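PDB 2JD4: laminin subunit ALPHA-1 from Mus musculus, which forms part of the basement membrane protein laminin-111, its LG4-5 domain pair carrying bound metal ions and probably helping to attach laminin to cell surfaces. Local coordinates for residues L226-T231 / L250-G255. The protein carries 4 engineered substitutions. Numbering follows the deposited sequence.
Sequences LEFRTT and LEIVDG
Leu-226, Phe-228 and Thr-230 meet Leu-250 and Ile-252 across the core of a laminin G domain, a worked example of how a beta sandwich is filled: alternate residues of a strand in one sheet face alternate residues of a strand in the other. The two strand segments run in nearly the same N-to-C direction, 24° apart, and their axes come no nearer than 11.4 Å, a spacing bridged here by side chains. Leu-226 begins the series, its CD2 methyl meeting CD2 of Leu-250 at 4.3 Å. Leu-288, on the strand beside 222-230, touches both leucines and extends this apolar patch. Phe-228 comes next on the same face of the strand, and its ring reaches across to the methyl end of Ile-252, the two side chains approaching from opposite directions. Arg-229 lies on the face turned from 250-255 and is buried there, its NH2 in a salt bridge with OD1 of Asp-12. With Thr-230 the two branches of one side chain divide the work: OG1 is hydrogen-bonded to the carbonyl oxygen of Arg-345, while CG2 lies 4.5 Å from CD1 of Ile-252. That same isoleucine methyl, at the end of an extended chain (chi2 -179°), makes an off-centre CH-pi contact with Phe-228. Its CD1 sits 4.3 Å from the centroid of the Phe-228 ring, 28° off the ring normal. The closest ring atom is CE1 of Phe-228, at 3.8 Å from Ile-252 CD1.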
loop_
_atom_site.group_PDB
_atom_site.type_symbol
_atom_site.label_atom_id
_atom_site.label_comp_id
_atom_site.label_asym_id
_atom_site.label_seq_id
_atom_site.Cartn_x
_atom_site.Cartn_y
_atom_site.Cartn_z
ATOM N N LEU A 226 -7.085 0.404 13.212
ATOM C CA LEU A 226 -7.050 -0.325 11.955
ATOM C C LEU A 226 -8.406 -0.941 11.671
ATOM O O LEU A 226 -9.270 -0.982 12.541
ATOM C CB LEU A 226 -5.991 -1.431 12.017
ATOM C CG LEU A 226 -6.160 -2.577 13.027
ATOM C CD1 LEU A 226 -7.212 -3.583 12.552
ATOM C CD2 LEU A 226 -4.831 -3.287 13.189
ATOM N N GLU A 227 -8.583 -1.408 10.440
ATOM C CA GLU A 227 -9.811 -2.076 10.032
ATOM C C GLU A 227 -9.376 -3.424 9.489
ATOM O O GLU A 227 -8.336 -3.525 8.832
ATOM C CB GLU A 227 -10.526 -1.298 8.929
ATOM C CG GLU A 227 -11.027 0.069 9.338
ATOM C CD GLU A 227 -11.675 0.802 8.180
ATOM O OE1 GLU A 227 -12.596 0.229 7.561
ATOM O OE2 GLU A 227 -11.265 1.944 7.889
ATOM N N PHE A 228 -10.157 -4.464 9.761
ATOM C CA PHE A 228 -9.803 -5.787 9.275
ATOM C C PHE A 228 -11.035 -6.572 8.844
ATOM O O PHE A 228 -12.141 -6.303 9.299
ATOM C CB PHE A 228 -9.055 -6.561 10.373
ATOM C CG PHE A 228 -9.938 -7.027 11.509
ATOM C CD1 PHE A 228 -10.666 -8.212 11.406
ATOM C CD2 PHE A 228 -10.043 -6.279 12.680
ATOM C CE1 PHE A 228 -11.485 -8.647 12.454
ATOM C CE2 PHE A 228 -10.860 -6.704 13.737
ATOM C CZ PHE A 228 -11.582 -7.890 13.621
ATOM N N ARG A 229 -10.825 -7.544 7.962
ATOM C CA ARG A 229 -11.888 -8.420 7.488
ATOM C C ARG A 229 -11.240 -9.789 7.391
ATOM O O ARG A 229 -10.091 -9.913 6.958
ATOM C CB ARG A 229 -12.419 -7.993 6.109
ATOM C CG ARG A 229 -11.454 -8.201 4.942
ATOM C CD ARG A 229 -12.160 -8.027 3.593
ATOM N NE ARG A 229 -13.123 -9.095 3.316
ATOM C CZ ARG A 229 -12.794 -10.340 2.987
ATOM N NH1 ARG A 229 -11.520 -10.685 2.887
ATOM N NH2 ARG A 229 -13.739 -11.242 2.761
ATOM N N THR A 230 -11.961 -10.822 7.806
ATOM C CA THR A 230 -11.402 -12.165 7.767
ATOM C C THR A 230 -12.485 -13.231 7.837
ATOM O O THR A 230 -13.597 -12.966 8.289
ATOM C CB THR A 230 -10.421 -12.377 8.958
ATOM O OG1 THR A 230 -9.854 -13.693 8.902
ATOM C CG2 THR A 230 -11.148 -12.196 10.279
ATOM N N THR A 231 -12.149 -14.427 7.367
ATOM C CA THR A 231 -13.060 -15.563 7.409
ATOM C C THR A 231 -12.394 -16.694 8.199
ATOM O O THR A 231 -12.696 -17.873 7.993
ATOM C CB THR A 231 -13.409 -16.082 5.997
ATOM O OG1 THR A 231 -12.214 -16.494 5.318
ATOM C CG2 THR A 231 -14.105 -14.996 5.199
ATOM N N LEU A 250 -1.484 -7.607 19.589
ATOM C CA LEU A 250 -2.892 -7.565 19.200
ATOM C C LEU A 250 -3.120 -8.830 18.368
ATOM O O LEU A 250 -2.410 -9.067 17.388
ATOM C CB LEU A 250 -3.159 -6.321 18.350
ATOM C CG LEU A 250 -4.573 -5.740 18.305
ATOM C CD1 LEU A 250 -4.962 -5.238 19.689
ATOM C CD2 LEU A 250 -4.622 -4.589 17.300
ATOM N N GLU A 251 -4.098 -9.642 18.755
ATOM C CA GLU A 251 -4.365 -10.890 18.048
ATOM C C GLU A 251 -5.809 -11.361 18.164
ATOM O O GLU A 251 -6.546 -10.945 19.061
ATOM C CB GLU A 251 -3.442 -11.995 18.583
ATOM C CG GLU A 251 -3.297 -11.974 20.102
ATOM C CD GLU A 251 -2.518 -13.159 20.676
ATOM O OE1 GLU A 251 -1.645 -13.729 19.985
ATOM O OE2 GLU A 251 -2.772 -13.508 21.849
ATOM N N ILE A 252 -6.200 -12.228 17.233
ATOM C CA ILE A 252 -7.536 -12.811 17.210
ATOM C C ILE A 252 -7.359 -14.285 17.577
ATOM O O ILE A 252 -6.672 -15.019 16.875
ATOM C CB ILE A 252 -8.175 -12.727 15.795
ATOM C CG1 ILE A 252 -8.308 -11.264 15.360
ATOM C CG2 ILE A 252 -9.534 -13.393 15.802
ATOM C CD1 ILE A 252 -8.942 -11.088 13.986
ATOM N N VAL A 253 -7.960 -14.704 18.685
ATOM C CA VAL A 253 -7.866 -16.091 19.133
ATOM C C VAL A 253 -9.266 -16.622 19.438
ATOM O O VAL A 253 -9.947 -16.126 20.335
ATOM C CB VAL A 253 -6.992 -16.208 20.406
ATOM C CG1 VAL A 253 -6.966 -17.651 20.900
ATOM C CG2 VAL A 253 -5.578 -15.728 20.107
ATOM N N ASP A 254 -9.690 -17.620 18.669
ATOM C CA ASP A 254 -11.002 -18.237 18.833
ATOM C C ASP A 254 -12.162 -17.251 18.733
ATOM O O ASP A 254 -13.112 -17.315 19.516
ATOM C CB ASP A 254 -11.073 -18.980 20.170
ATOM C CG ASP A 254 -10.057 -20.100 20.264
ATOM O OD1 ASP A 254 -9.980 -20.916 19.319
ATOM O OD2 ASP A 254 -9.338 -20.168 21.284
ATOM N N GLY A 255 -12.082 -16.341 17.768
ATOM C CA GLY A 255 -13.149 -15.376 17.578
ATOM C C GLY A 255 -13.119 -14.145 18.464
ATOM O O GLY A 255 -13.962 -13.262 18.321
#